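Long-range contacts in aminopeptidase N family protein (PDB 4FGM), which binds zinc and probably acts as an aminopeptidase of the M61 family, releasing residues from the N-terminal ends of peptides: residues Q29-P34 and L113-Q118; D45-I50 and S68-Q73; Q464-V469 and S570-V575. One frame throughout, in Å; residues are numbered along the deposited sequence.

Contact 1 (Q29-P34 and L113-Q118); sequences QELWLP and LAVEGQ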
ATOM      1  N   GLN A  29      -1.451  -3.237  37.325  1.00 53.73           N
ATOM      2  CA  GLN A  29      -1.011  -3.603  35.979  1.00 45.76           C
ATOM      3  C   GLN A  29      -1.863  -2.935  34.904  1.00 44.20           C
ATOM      4  O   GLN A  29      -3.093  -2.872  35.020  1.00 44.14           O
ATOM      5  CB  GLN A  29      -1.079  -5.131  35.813  1.00 41.93           C
ATOM      6  CG  GLN A  29      -0.725  -5.652  34.427  1.00 46.16           C
ATOM      7  CD  GLN A  29       0.755  -5.537  34.094  1.00 50.23           C
ATOM      8  OE1 GLN A  29       1.605  -6.154  34.743  1.00 48.39           O
ATOM      9  NE2 GLN A  29       1.068  -4.754  33.067  1.00 52.09           N
ATOM     10  N   GLU A  30      -1.207  -2.445  33.859  1.00 40.00           N
ATOM     11  CA  GLU A  30      -1.912  -1.794  32.762  1.00 45.99           C
ATOM     12  C   GLU A  30      -1.887  -2.625  31.486  1.00 47.44           C
ATOM     13  O   GLU A  30      -0.930  -3.345  31.214  1.00 42.27           O
ATOM     14  CB  GLU A  30      -1.313  -0.409  32.477  1.00 42.16           C
ATOM     15  CG  GLU A  30      -1.554   0.604  33.585  1.00 45.10           C
ATOM     16  CD  GLU A  30      -0.907   1.949  33.305  1.00 52.14           C
ATOM     17  OE1 GLU A  30      -0.243   2.096  32.254  1.00 57.01           O
ATOM     18  OE2 GLU A  30      -1.067   2.860  34.145  1.00 57.45           O
ATOM     19  N   LEU A  31      -2.960  -2.506  30.714  1.00 50.78           N
ATOM     20  CA  LEU A  31      -3.111  -3.206  29.445  1.00 45.36           C
ATOM     21  C   LEU A  31      -3.405  -2.123  28.404  1.00 49.12           C
ATOM     22  O   LEU A  31      -4.182  -1.197  28.666  1.00 42.64           O
ATOM     23  CB  LEU A  31      -4.293  -4.182  29.521  1.00 43.99           C
ATOM     24  CG  LEU A  31      -4.327  -5.135  30.721  1.00 45.20           C
ATOM     25  CD1 LEU A  31      -5.674  -5.836  30.800  1.00 47.99           C
ATOM     26  CD2 LEU A  31      -3.203  -6.135  30.601  1.00 37.87           C
ATOM     27  N   TRP A  32      -2.775  -2.216  27.237  1.00 48.62           N
ATOM     28  CA  TRP A  32      -3.015  -1.227  26.195  1.00 38.55           C
ATOM     29  C   TRP A  32      -3.079  -1.833  24.796  1.00 43.90           C
ATOM     30  O   TRP A  32      -2.569  -2.935  24.549  1.00 43.56           O
ATOM     31  CB  TRP A  32      -1.945  -0.126  26.223  1.00 37.85           C
ATOM     32  CG  TRP A  32      -0.542  -0.612  25.989  1.00 40.80           C
ATOM     33  CD1 TRP A  32       0.331  -1.062  26.932  1.00 42.77           C
ATOM     34  CD2 TRP A  32       0.141  -0.707  24.731  1.00 45.68           C
ATOM     35  NE1 TRP A  32       1.517  -1.430  26.344  1.00 42.64           N
ATOM     36  CE2 TRP A  32       1.430  -1.222  24.993  1.00 47.06           C
ATOM     37  CE3 TRP A  32      -0.211  -0.405  23.406  1.00 48.48           C
ATOM     38  CZ2 TRP A  32       2.372  -1.447  23.983  1.00 48.41           C
ATOM     39  CZ3 TRP A  32       0.729  -0.629  22.395  1.00 45.92           C
ATOM     40  CH2 TRP A  32       2.006  -1.146  22.694  1.00 48.36           C
ATOM     41  N   LEU A  33      -3.718  -1.105  23.883  1.00 40.14           N
ATOM     42  CA  LEU A  33      -3.848  -1.564  22.509  1.00 39.66           C
ATOM     43  C   LEU A  33      -3.268  -0.527  21.555  1.00 38.31           C
ATOM     44  O   LEU A  33      -3.485   0.678  21.713  1.00 36.19           O
ATOM     45  CB  LEU A  33      -5.317  -1.813  22.171  1.00 38.30           C
ATOM     46  CG  LEU A  33      -5.525  -2.626  20.891  1.00 41.68           C
ATOM     47  CD1 LEU A  33      -5.063  -4.056  21.154  1.00 43.91           C
ATOM     48  CD2 LEU A  33      -7.001  -2.603  20.469  1.00 41.49           C
ATOM     49  N   PRO A  34      -2.514  -0.982  20.553  1.00 38.67           N
ATOM     50  CA  PRO A  34      -1.918  -0.059  19.587  1.00 40.38           C
ATOM     51  C   PRO A  34      -2.977   0.866  18.992  1.00 40.86           C
ATOM     52  O   PRO A  34      -4.111   0.444  18.770  1.00 40.63           O
ATOM     53  CB  PRO A  34      -1.331  -0.996  18.534  1.00 45.18           C
ATOM     54  CG  PRO A  34      -0.974  -2.216  19.324  1.00 40.64           C
ATOM     55  CD  PRO A  34      -2.180  -2.377  20.231  1.00 39.82           C
ATOM     56  N   LEU A 113      -4.532  -7.238  23.423  1.00 35.53           N
ATOM     57  CA  LEU A 113      -4.043  -6.174  24.296  1.00 39.07           C
ATOM     58  C   LEU A 113      -2.616  -6.492  24.741  1.00 44.38           C
ATOM     59  O   LEU A 113      -2.282  -7.642  25.021  1.00 35.96           O
ATOM     60  CB  LEU A 113      -4.927  -6.041  25.535  1.00 39.58           C
ATOM     61  CG  LEU A 113      -6.333  -5.481  25.331  1.00 42.68           C
ATOM     62  CD1 LEU A 113      -7.078  -5.514  26.653  1.00 42.55           C
ATOM     63  CD2 LEU A 113      -6.251  -4.057  24.798  1.00 30.39           C
ATOM     64  N   ALA A 114      -1.770  -5.472  24.790  1.00 43.53           N
ATOM     65  CA  ALA A 114      -0.388  -5.654  25.223  1.00 41.20           C
ATOM     66  C   ALA A 114      -0.331  -5.495  26.743  1.00 42.79           C
ATOM     67  O   ALA A 114      -1.050  -4.671  27.314  1.00 44.13           O
ATOM     68  CB  ALA A 114       0.508  -4.619  24.559  1.00 35.11           C
ATOM     69  N   VAL A 115       0.507  -6.298  27.397  1.00 40.74           N
ATOM     70  CA  VAL A 115       0.670  -6.217  28.851  1.00 42.07           C
ATOM     71  C   VAL A 115       1.823  -5.263  29.146  1.00 40.22           C
ATOM     72  O   VAL A 115       2.985  -5.574  28.864  1.00 46.25           O
ATOM     73  CB  VAL A 115       0.995  -7.607  29.469  1.00 47.23           C
ATOM     74  CG1 VAL A 115       1.143  -7.481  30.981  1.00 43.65           C
ATOM     75  CG2 VAL A 115      -0.111  -8.603  29.132  1.00 45.49           C
ATOM     76  N   GLU A 116       1.498  -4.098  29.699  1.00 43.38           N
ATOM     77  CA  GLU A 116       2.501  -3.078  30.021  1.00 45.93           C
ATOM     78  C   GLU A 116       3.697  -3.611  30.801  1.00 49.48           C
ATOM     79  O   GLU A 116       3.541  -4.257  31.839  1.00 41.07           O
ATOM     80  CB  GLU A 116       1.861  -1.940  30.813  1.00 38.79           C
ATOM     81  CG  GLU A 116       2.807  -0.790  31.134  1.00 46.49           C
ATOM     82  CD  GLU A 116       3.296  -0.054  29.896  1.00 55.87           C
ATOM     83  OE1 GLU A 116       2.455   0.338  29.062  1.00 52.52           O
ATOM     84  OE2 GLU A 116       4.522   0.143  29.758  1.00 62.34           O
ATOM     85  N   GLY A 117       4.892  -3.337  30.285  1.00 52.41           N
ATOM     86  CA  GLY A 117       6.106  -3.778  30.945  1.00 49.93           C
ATOM     87  C   GLY A 117       6.517  -5.212  30.671  1.00 53.38           C
ATOM     88  O   GLY A 117       7.662  -5.581  30.910  1.00 56.71           O
ATOM     89  N   GLN A 118       5.593  -6.028  30.180  1.00 53.93           N
ATOM     90  CA  GLN A 118       5.906  -7.424  29.886  1.00 52.93           C
ATOM     91  C   GLN A 118       5.763  -7.662  28.390  1.00 53.44           C
ATOM     92  O   GLN A 118       5.542  -8.777  27.929  1.00 53.31           O
ATOM     93  CB  GLN A 118       4.965  -8.341  30.662  1.00 46.70           C
ATOM     94  CG  GLN A 118       5.031  -8.138  32.157  1.00 49.35           C
ATOM     95  CD  GLN A 118       4.091  -9.051  32.908  1.00 51.67           C
ATOM     96  OE1 GLN A 118       4.169 -10.276  32.783  1.00 56.79           O
ATOM     97  NE2 GLN A 118       3.196  -8.462  33.700  1.00 49.91           N
TER

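Contact 2 (D45-I50 and S68-Q73); sequences DFSKHI and SKNRWQ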
ATOM      1  N   ASP A  45      -7.339   4.113  16.182  1.00 42.33           N
ATOM      2  CA  ASP A  45      -8.042   3.804  17.427  1.00 39.37           C
ATOM      3  C   ASP A  45      -8.773   2.447  17.458  1.00 40.67           C
ATOM      4  O   ASP A  45      -9.976   2.379  17.748  1.00 37.21           O
ATOM      5  CB  ASP A  45      -9.035   4.926  17.750  1.00 37.60           C
ATOM      6  CG  ASP A  45      -8.348   6.262  18.035  1.00 44.23           C
ATOM      7  OD1 ASP A  45      -7.151   6.259  18.389  1.00 44.29           O
ATOM      8  OD2 ASP A  45      -9.006   7.319  17.923  1.00 43.04           O
ATOM      9  N   PHE A  46      -8.040   1.369  17.185  1.00 37.53           N
ATOM     10  CA  PHE A  46      -8.617   0.027  17.182  1.00 39.93           C
ATOM     11  C   PHE A  46      -9.395  -0.297  18.463  1.00 42.60           C
ATOM     12  O   PHE A  46     -10.386  -1.028  18.433  1.00 36.68           O
ATOM     13  CB  PHE A  46      -7.517  -1.019  16.985  1.00 35.59           C
ATOM     14  CG  PHE A  46      -6.761  -0.882  15.679  1.00 38.87           C
ATOM     15  CD1 PHE A  46      -7.417  -1.029  14.452  1.00 31.03           C
ATOM     16  CD2 PHE A  46      -5.388  -0.629  15.677  1.00 42.98           C
ATOM     17  CE1 PHE A  46      -6.721  -0.926  13.257  1.00 41.70           C
ATOM     18  CE2 PHE A  46      -4.688  -0.526  14.481  1.00 39.92           C
ATOM     19  CZ  PHE A  46      -5.357  -0.677  13.270  1.00 45.43           C
ATOM     20  N   SER A  47      -8.955   0.258  19.584  1.00 38.36           N
ATOM     21  CA  SER A  47      -9.600   0.013  20.871  1.00 39.85           C
ATOM     22  C   SER A  47     -11.119   0.183  20.921  1.00 36.70           C
ATOM     23  O   SER A  47     -11.773  -0.360  21.809  1.00 34.58           O
ATOM     24  CB  SER A  47      -8.968   0.910  21.939  1.00 48.13           C
ATOM     25  OG  SER A  47      -7.598   0.599  22.098  1.00 62.70           O
ATOM     26  N   LYS A  48     -11.681   0.945  19.986  1.00 32.99           N
ATOM     27  CA  LYS A  48     -13.129   1.173  19.965  1.00 42.56           C
ATOM     28  C   LYS A  48     -13.947  -0.086  19.677  1.00 41.30           C
ATOM     29  O   LYS A  48     -15.151  -0.109  19.929  1.00 41.65           O
ATOM     30  CB  LYS A  48     -13.481   2.235  18.922  1.00 43.67           C
ATOM     31  CG  LYS A  48     -13.094   1.844  17.503  1.00 43.46           C
ATOM     32  CD  LYS A  48     -13.214   3.026  16.551  1.00 42.29           C
ATOM     33  CE  LYS A  48     -12.394   2.800  15.286  1.00 46.64           C
ATOM     34  NZ  LYS A  48     -12.541   3.932  14.333  1.00 43.00           N
ATOM     35  N   HIS A  49     -13.302  -1.122  19.140  1.00 36.50           N
ATOM     36  CA  HIS A  49     -13.996  -2.371  18.820  1.00 40.97           C
ATOM     37  C   HIS A  49     -13.981  -3.386  19.970  1.00 40.23           C
ATOM     38  O   HIS A  49     -14.613  -4.443  19.889  1.00 45.55           O
ATOM     39  CB  HIS A  49     -13.390  -3.006  17.565  1.00 32.23           C
ATOM     40  CG  HIS A  49     -13.396  -2.105  16.372  1.00 32.62           C
ATOM     41  ND1 HIS A  49     -14.538  -1.474  15.920  1.00 34.47           N
ATOM     42  CD2 HIS A  49     -12.398  -1.719  15.539  1.00 30.11           C
ATOM     43  CE1 HIS A  49     -14.242  -0.738  14.863  1.00 35.80           C
ATOM     44  NE2 HIS A  49     -12.950  -0.869  14.609  1.00 42.27           N
ATOM     45  N   ILE A  50     -13.245  -3.066  21.030  1.00 40.62           N
ATOM     46  CA  ILE A  50     -13.159  -3.926  22.200  1.00 38.49           C
ATOM     47  C   ILE A  50     -14.453  -3.760  22.977  1.00 40.76           C
ATOM     48  O   ILE A  50     -14.868  -2.643  23.279  1.00 39.46           O
ATOM     49  CB  ILE A  50     -11.947  -3.545  23.044  1.00 36.58           C
ATOM     50  CG1 ILE A  50     -10.690  -4.068  22.341  1.00 45.16           C
ATOM     51  CG2 ILE A  50     -12.071  -4.109  24.453  1.00 31.58           C
ATOM     52  CD1 ILE A  50      -9.409  -3.811  23.094  1.00 54.60           C
ATOM     53  N   SER A  68      -8.058   5.336  29.613  1.00 47.50           N
ATOM     54  CA  SER A  68      -7.916   6.165  28.414  1.00 47.79           C
ATOM     55  C   SER A  68      -8.605   5.447  27.253  1.00 43.67           C
ATOM     56  O   SER A  68      -9.212   4.394  27.445  1.00 41.22           O
ATOM     57  CB  SER A  68      -6.442   6.425  28.082  1.00 42.75           C
ATOM     58  OG  SER A  68      -5.844   5.305  27.457  1.00 54.72           O
ATOM     59  N   LYS A  69      -8.506   5.998  26.049  1.00 42.10           N
ATOM     60  CA  LYS A  69      -9.158   5.379  24.903  1.00 40.80           C
ATOM     61  C   LYS A  69      -8.654   3.983  24.579  1.00 39.88           C
ATOM     62  O   LYS A  69      -9.395   3.177  24.018  1.00 38.25           O
ATOM     63  CB  LYS A  69      -9.004   6.252  23.663  1.00 37.85           C
ATOM     64  CG  LYS A  69      -7.594   6.297  23.088  1.00 36.89           C
ATOM     65  CD  LYS A  69      -7.543   7.218  21.869  1.00 39.78           C
ATOM     66  CE  LYS A  69      -6.168   7.242  21.245  1.00 38.15           C
ATOM     67  NZ  LYS A  69      -6.144   8.053  20.004  1.00 38.50           N
ATOM     68  N   ASN A  70      -7.409   3.689  24.940  1.00 40.23           N
ATOM     69  CA  ASN A  70      -6.831   2.386  24.630  1.00 40.57           C
ATOM     70  C   ASN A  70      -6.060   1.757  25.795  1.00 44.08           C
ATOM     71  O   ASN A  70      -5.206   0.897  25.579  1.00 45.64           O
ATOM     72  CB  ASN A  70      -5.871   2.550  23.464  1.00 39.51           C
ATOM     73  CG  ASN A  70      -4.577   3.197  23.890  1.00 45.56           C
ATOM     74  OD1 ASN A  70      -4.578   4.109  24.716  1.00 46.78           O
ATOM     75  ND2 ASN A  70      -3.467   2.735  23.334  1.00 35.92           N
ATOM     76  N   ARG A  71      -6.346   2.170  27.023  1.00 41.81           N
ATOM     77  CA  ARG A  71      -5.609   1.634  28.158  1.00 40.88           C
ATOM     78  C   ARG A  71      -6.482   1.276  29.352  1.00 45.34           C
ATOM     79  O   ARG A  71      -7.370   2.040  29.745  1.00 45.70           O
ATOM     80  CB  ARG A  71      -4.521   2.638  28.574  1.00 37.23           C
ATOM     81  CG  ARG A  71      -3.508   2.123  29.603  1.00 48.37           C
ATOM     82  CD  ARG A  71      -2.348   3.104  29.782  1.00 51.45           C
ATOM     83  NE  ARG A  71      -1.500   3.177  28.595  1.00 46.61           N
ATOM     84  CZ  ARG A  71      -0.392   2.469  28.421  1.00 42.44           C
ATOM     85  NH1 ARG A  71       0.020   1.637  29.363  1.00 42.26           N
ATOM     86  NH2 ARG A  71       0.290   2.574  27.292  1.00 36.62           N
ATOM     87  N   TRP A  72      -6.224   0.096  29.914  1.00 43.26           N
ATOM     88  CA  TRP A  72      -6.960  -0.385  31.076  1.00 44.18           C
ATOM     89  C   TRP A  72      -6.009  -0.611  32.248  1.00 46.50           C
ATOM     90  O   TRP A  72      -4.816  -0.869  32.049  1.00 45.08           O
ATOM     91  CB  TRP A  72      -7.675  -1.699  30.747  1.00 46.61           C
ATOM     92  CG  TRP A  72      -8.873  -1.551  29.865  1.00 42.86           C
ATOM     93  CD1 TRP A  72     -10.177  -1.493  30.256  1.00 42.60           C
ATOM     94  CD2 TRP A  72      -8.874  -1.427  28.442  1.00 38.89           C
ATOM     95  NE1 TRP A  72     -10.996  -1.343  29.161  1.00 42.69           N
ATOM     96  CE2 TRP A  72     -10.219  -1.301  28.033  1.00 39.42           C
ATOM     97  CE3 TRP A  72      -7.867  -1.416  27.469  1.00 36.54           C
ATOM     98  CZ2 TRP A  72     -10.585  -1.160  26.695  1.00 42.39           C
ATOM     99  CZ3 TRP A  72      -8.230  -1.275  26.137  1.00 40.76           C
ATOM    100  CH2 TRP A  72      -9.580  -1.152  25.763  1.00 46.08           C
ATOM    101  N   GLN A  73      -6.542  -0.514  33.465  1.00 45.25           N
ATOM    102  CA  GLN A  73      -5.746  -0.731  34.671  1.00 45.19           C
ATOM    103  C   GLN A  73      -6.431  -1.777  35.551  1.00 50.17           C
ATOM    104  O   GLN A  73      -7.607  -1.632  35.906  1.00 43.61           O
ATOM    105  CB  GLN A  73      -5.575   0.574  35.445  1.00 48.39           C
ATOM    106  CG  GLN A  73      -4.583   0.474  36.596  1.00 56.53           C
ATOM    107  CD  GLN A  73      -4.332   1.809  37.276  1.00 64.08           C
ATOM    108  OE1 GLN A  73      -5.241   2.412  37.852  1.00 62.70           O
ATOM    109  NE2 GLN A  73      -3.094   2.278  37.213  1.00 67.22           N
TER

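Contact 3 (Q464-V469 and S570-V575); sequences QKQVPV and SYVLSV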
ATOM      1  N   GLN A 464       7.280  12.052 -24.921  1.00 74.63           N
ATOM      2  CA  GLN A 464       6.427  13.028 -25.575  1.00 80.67           C
ATOM      3  C   GLN A 464       5.172  13.247 -24.743  1.00 77.32           C
ATOM      4  O   GLN A 464       4.534  12.291 -24.309  1.00 72.66           O
ATOM      5  CB  GLN A 464       6.081  12.575 -26.997  1.00 86.74           C
ATOM      6  CG  GLN A 464       5.475  11.196 -27.125  1.00 94.87           C
ATOM      7  CD  GLN A 464       5.765  10.576 -28.484  1.00101.87           C
ATOM      8  OE1 GLN A 464       5.806  11.272 -29.501  1.00104.01           O
ATOM      9  NE2 GLN A 464       5.960   9.260 -28.508  1.00102.85           N
ATOM     10  N   LYS A 465       4.843  14.515 -24.497  1.00 77.49           N
ATOM     11  CA  LYS A 465       3.668  14.862 -23.708  1.00 74.27           C
ATOM     12  C   LYS A 465       2.487  15.161 -24.624  1.00 70.70           C
ATOM     13  O   LYS A 465       2.661  15.629 -25.748  1.00 70.35           O
ATOM     14  CB  LYS A 465       3.948  16.086 -22.833  1.00 77.61           C
ATOM     15  CG  LYS A 465       5.369  16.171 -22.316  1.00 82.32           C
ATOM     16  CD  LYS A 465       5.480  17.109 -21.125  1.00 86.19           C
ATOM     17  CE  LYS A 465       4.916  18.490 -21.409  1.00 87.71           C
ATOM     18  NZ  LYS A 465       5.004  19.365 -20.205  1.00 85.76           N
ATOM     19  N   GLN A 466       1.283  14.890 -24.140  1.00 68.64           N
ATOM     20  CA  GLN A 466       0.088  15.143 -24.928  1.00 71.43           C
ATOM     21  C   GLN A 466      -1.128  15.232 -24.023  1.00 68.48           C
ATOM     22  O   GLN A 466      -1.084  14.824 -22.863  1.00 66.00           O
ATOM     23  CB  GLN A 466      -0.115  14.026 -25.962  1.00 77.71           C
ATOM     24  CG  GLN A 466      -0.458  12.669 -25.366  1.00 84.12           C
ATOM     25  CD  GLN A 466      -0.514  11.568 -26.410  1.00 87.44           C
ATOM     26  OE1 GLN A 466       0.444  11.355 -27.153  1.00 87.03           O
ATOM     27  NE2 GLN A 466      -1.636  10.855 -26.465  1.00 88.43           N
ATOM     28  N   VAL A 467      -2.212  15.778 -24.560  1.00 62.96           N
ATOM     29  CA  VAL A 467      -3.451  15.906 -23.813  1.00 60.42           C
ATOM     30  C   VAL A 467      -4.105  14.528 -23.776  1.00 59.74           C
ATOM     31  O   VAL A 467      -4.183  13.847 -24.796  1.00 62.67           O
ATOM     32  CB  VAL A 467      -4.407  16.899 -24.502  1.00 59.67           C
ATOM     33  CG1 VAL A 467      -5.685  17.042 -23.693  1.00 56.06           C
ATOM     34  CG2 VAL A 467      -3.719  18.247 -24.667  1.00 59.06           C
ATOM     35  N   PRO A 468      -4.565  14.092 -22.595  1.00 60.15           N
ATOM     36  CA  PRO A 468      -5.211  12.778 -22.474  1.00 58.06           C
ATOM     37  C   PRO A 468      -6.540  12.764 -23.227  1.00 60.13           C
ATOM     38  O   PRO A 468      -7.039  13.820 -23.605  1.00 64.94           O
ATOM     39  CB  PRO A 468      -5.381  12.618 -20.964  1.00 51.61           C
ATOM     40  CG  PRO A 468      -5.549  14.041 -20.494  1.00 56.39           C
ATOM     41  CD  PRO A 468      -4.502  14.777 -21.290  1.00 59.19           C
ATOM     42  N   VAL A 469      -7.112  11.582 -23.445  1.00 59.53           N
ATOM     43  CA  VAL A 469      -8.376  11.492 -24.169  1.00 60.29           C
ATOM     44  C   VAL A 469      -9.514  12.163 -23.399  1.00 64.41           C
ATOM     45  O   VAL A 469     -10.527  12.551 -23.982  1.00 70.01           O
ATOM     46  CB  VAL A 469      -8.735  10.015 -24.507  1.00 62.55           C
ATOM     47  CG1 VAL A 469      -7.557   9.361 -25.238  1.00 63.73           C
ATOM     48  CG2 VAL A 469      -9.101   9.245 -23.251  1.00 65.03           C
ATOM     49  N   SER A 570      -0.282  13.827 -20.243  1.00 62.98           N
ATOM     50  CA  SER A 570       0.040  12.423 -20.463  1.00 65.29           C
ATOM     51  C   SER A 570       1.483  12.288 -20.945  1.00 60.08           C
ATOM     52  O   SER A 570       1.823  12.747 -22.033  1.00 62.67           O
ATOM     53  CB  SER A 570      -0.900  11.800 -21.502  1.00 74.91           C
ATOM     54  OG  SER A 570      -2.118  11.373 -20.915  1.00 81.27           O
ATOM     55  N   TYR A 571       2.337  11.686 -20.125  1.00 51.61           N
ATOM     56  CA  TYR A 571       3.726  11.478 -20.511  1.00 56.23           C
ATOM     57  C   TYR A 571       3.828  10.074 -21.109  1.00 57.71           C
ATOM     58  O   TYR A 571       3.791   9.079 -20.388  1.00 66.06           O
ATOM     59  CB  TYR A 571       4.662  11.610 -19.297  1.00 59.33           C
ATOM     60  CG  TYR A 571       4.890  13.040 -18.844  1.00 64.84           C
ATOM     61  CD1 TYR A 571       3.824  13.836 -18.419  1.00 67.28           C
ATOM     62  CD2 TYR A 571       6.167  13.608 -18.875  1.00 66.25           C
ATOM     63  CE1 TYR A 571       4.022  15.167 -18.039  1.00 70.07           C
ATOM     64  CE2 TYR A 571       6.376  14.936 -18.497  1.00 66.97           C
ATOM     65  CZ  TYR A 571       5.298  15.710 -18.083  1.00 73.45           C
ATOM     66  OH  TYR A 571       5.485  17.030 -17.732  1.00 73.85           O
ATOM     67  N   VAL A 572       3.935   9.999 -22.431  1.00 51.78           N
ATOM     68  CA  VAL A 572       4.038   8.717 -23.112  1.00 52.47           C
ATOM     69  C   VAL A 572       5.512   8.372 -23.353  1.00 56.88           C
ATOM     70  O   VAL A 572       6.259   9.157 -23.945  1.00 54.76           O
ATOM     71  CB  VAL A 572       3.273   8.754 -24.457  1.00 58.94           C
ATOM     72  CG1 VAL A 572       3.466   7.445 -25.219  1.00 57.00           C
ATOM     73  CG2 VAL A 572       1.794   8.993 -24.193  1.00 50.99           C
ATOM     74  N   LEU A 573       5.922   7.198 -22.878  1.00 55.93           N
ATOM     75  CA  LEU A 573       7.301   6.745 -23.018  1.00 56.12           C
ATOM     76  C   LEU A 573       7.458   5.604 -24.007  1.00 64.06           C
ATOM     77  O   LEU A 573       6.673   4.657 -24.010  1.00 63.43           O
ATOM     78  CB  LEU A 573       7.854   6.310 -21.661  1.00 57.13           C
ATOM     79  CG  LEU A 573       8.573   7.375 -20.831  1.00 58.80           C
ATOM     80  CD1 LEU A 573       7.750   8.641 -20.771  1.00 55.85           C
ATOM     81  CD2 LEU A 573       8.839   6.834 -19.436  1.00 59.30           C
ATOM     82  N   SER A 574       8.487   5.705 -24.840  1.00 69.40           N
ATOM     83  CA  SER A 574       8.773   4.687 -25.842  1.00 70.91           C
ATOM     84  C   SER A 574      10.273   4.570 -26.107  1.00 70.16           C
ATOM     85  O   SER A 574      11.023   5.544 -25.996  1.00 67.02           O
ATOM     86  CB  SER A 574       8.045   5.012 -27.148  1.00 69.83           C
ATOM     87  OG  SER A 574       8.352   6.324 -27.581  1.00 73.83           O
ATOM     88  N   VAL A 575      10.707   3.362 -26.440  1.00 72.24           N
ATOM     89  CA  VAL A 575      12.107   3.118 -26.737  1.00 75.02           C
ATOM     90  C   VAL A 575      12.310   3.337 -28.234  1.00 78.05           C
ATOM     91  O   VAL A 575      11.685   2.673 -29.056  1.00 78.38           O
ATOM     92  CB  VAL A 575      12.515   1.674 -26.340  1.00 77.27           C
ATOM     93  CG1 VAL A 575      11.380   0.716 -26.627  1.00 80.64           C
ATOM     94  CG2 VAL A 575      13.760   1.253 -27.102  1.00 81.64           C
TER

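Contact 1 (Q29-P34 and L113-Q118)
Trp32 and Ala114 form a hydrogen-bonded antiparallel pair, which joins strand 30-32 to the short strand 114-115 in the beta-rich N-terminal domain of this M61 peptidase. Their backbones bond both ways, Trp32 N to Ala114 O at 3.0 Å and Ala114 N to Trp32 O at 2.7 Å. Leu31 and Val115 follow as a non-hydrogen-bonded pair on the other face, over Leu20 and Ile22 of strand 15-22. The methyl CB of Ala114 sits over one face of the Trp32 indole in a CH-pi contact, 3.8 Å from the centroid of the five-membered ring. Glu116 OE1 lies 3.3 Å from Trp32 CD1, and the Glu30 carboxylate comes near that of Glu116; both form salt bridges with Arg71, which probably offsets their repulsion. Beyond the pair the chain turns back in a type II turn from Val115 to Gln118, with Gly117 at positive phi. Gln29 ties this turn to the strand. Its CG lies anti to the backbone N (chi1 177°) and the chain bends at chi2, bringing the amide to the Glu116 carbonyl. Both NE2 bonds lie in the amide plane: one reaches Glu30 O at 3.1 Å, the other meets a lone pair of Glu116 O at 2.8 Å.

Contact 2 (D45-I50 and S68-Q73)
Ser47 and Asn70 bring the two backbones closest, with 5.2 Å between their CA atoms. Segment 45-50 holds one short 3-10 segment, residues 46-49, with the backbone bonds Lys48 N to Asp45 O, His49 N to Phe46 O and Ile50 N to Ser47 O. Segment 68-73 takes in the tip of a beta hairpin and the start of its second strand: Lys69 and Asn70 connect strand 60-68 to strand 71-74. No backbone hydrogen bond crosses between the segments; the 3-10 segment meets the hairpin through its side chains, which touch both side chains and backbone there. Both belong to the N-terminal domain, away from the zinc site.

Three layers make the contact. At its outer end, Lys69 reaches over to Asp45 in a salt bridge, NZ to OD1 at 2.6 Å. The lysine CG sits between its backbone N and carbonyl carbon (chi1 71°), and the chain beyond is fully extended, which carries the ammonium group across to the acid. The two side chains cross at about a right angle. NZ comes to the syn side of OD1, 25° out of the carboxylate plane, while OD2 stays farther off at 3.6 Å from NZ. With Asp45 replaced by an alanine, the Lys69 ammonium would probably lose this carboxylate mate and its long chain would be freer to turn.

In the middle, Ser47 points at the hairpin tip, and its CB packs 3.7 Å from Asn70 CA. At the inner end, Ile50 and Trp72 come from opposite directions. Val64 and Gln66 of strand 60-68 also touch the indole, and Leu113 touches Ile50. The isoleucine meets the six-membered part of the ring obliquely with both branches: CG2 is 4.0 Å from Trp72 CZ2, and CD1 is 3.8 Å from Trp72 CH2.

Contact 3 (Q464-V469 and S570-V575)
Gln466 and Ser570 mark the tighter end of this antiparallel strand pair. Their backbones form a hydrogen-bonded pair, with Ser570 N to Gln466 O at 2.9 Å and Gln466 N to Ser570 O at 3.1 Å. Buried Pro468 closes over the same end, its CB 3.5 Å from Ser570 OG. Gln464 and Val572 make a second hydrogen-bonded pair; the bond from Gln464 N to Val572 O is nearly straight (174°). On the face shared with these residues, the amide end of Gln466 lies obliquely across Val572, with OE1 4.0 Å from CG2.

The Lys465 side is the solvent side. The exposed lysine runs beside the tyrosine, pointing the same way, with CG over one face of the ring and CD 3.4 Å from Tyr571 CZ. A bend at chi3 (-54°) leads NZ toward the phenol, but its bond to Tyr571 OH is weak at 3.4 Å. Leu337 and Glu341 of helix 326-342 also touch this tyrosine. Buried Ser574 OG, at the loose end, lacks a polar partner; Gln464 NE2 stays 3.9 Å away. The result is a two-stranded antiparallel ribbon, 461-466 with 570-575, whose strands bracket in sequence the six-stranded region that is probably the PDZ domain.

In the fold
Contacts 1 and 2 are neighbours in the N-terminal domain, with centres 11 Å apart, and contact 2 is nested in the chain loop that contact 1 closes. Strands 30-32 and 71-74 are adjacent, and the contacts meet where Leu31 O accepts from Trp72 N at 2.7 Å and Leu33 O probably accepts from Asn70 ND2 at 2.6 Å. Contact 3 lies on the opposite side of the chain's centre. Its centre is 54 Å from that of contact 1 and 50 Å from that of contact 2; the nearest atoms are about 40 and 36 Å away. None of the three forms part of the zinc site of His273, His277 and Glu307 or the maleic acid pocket.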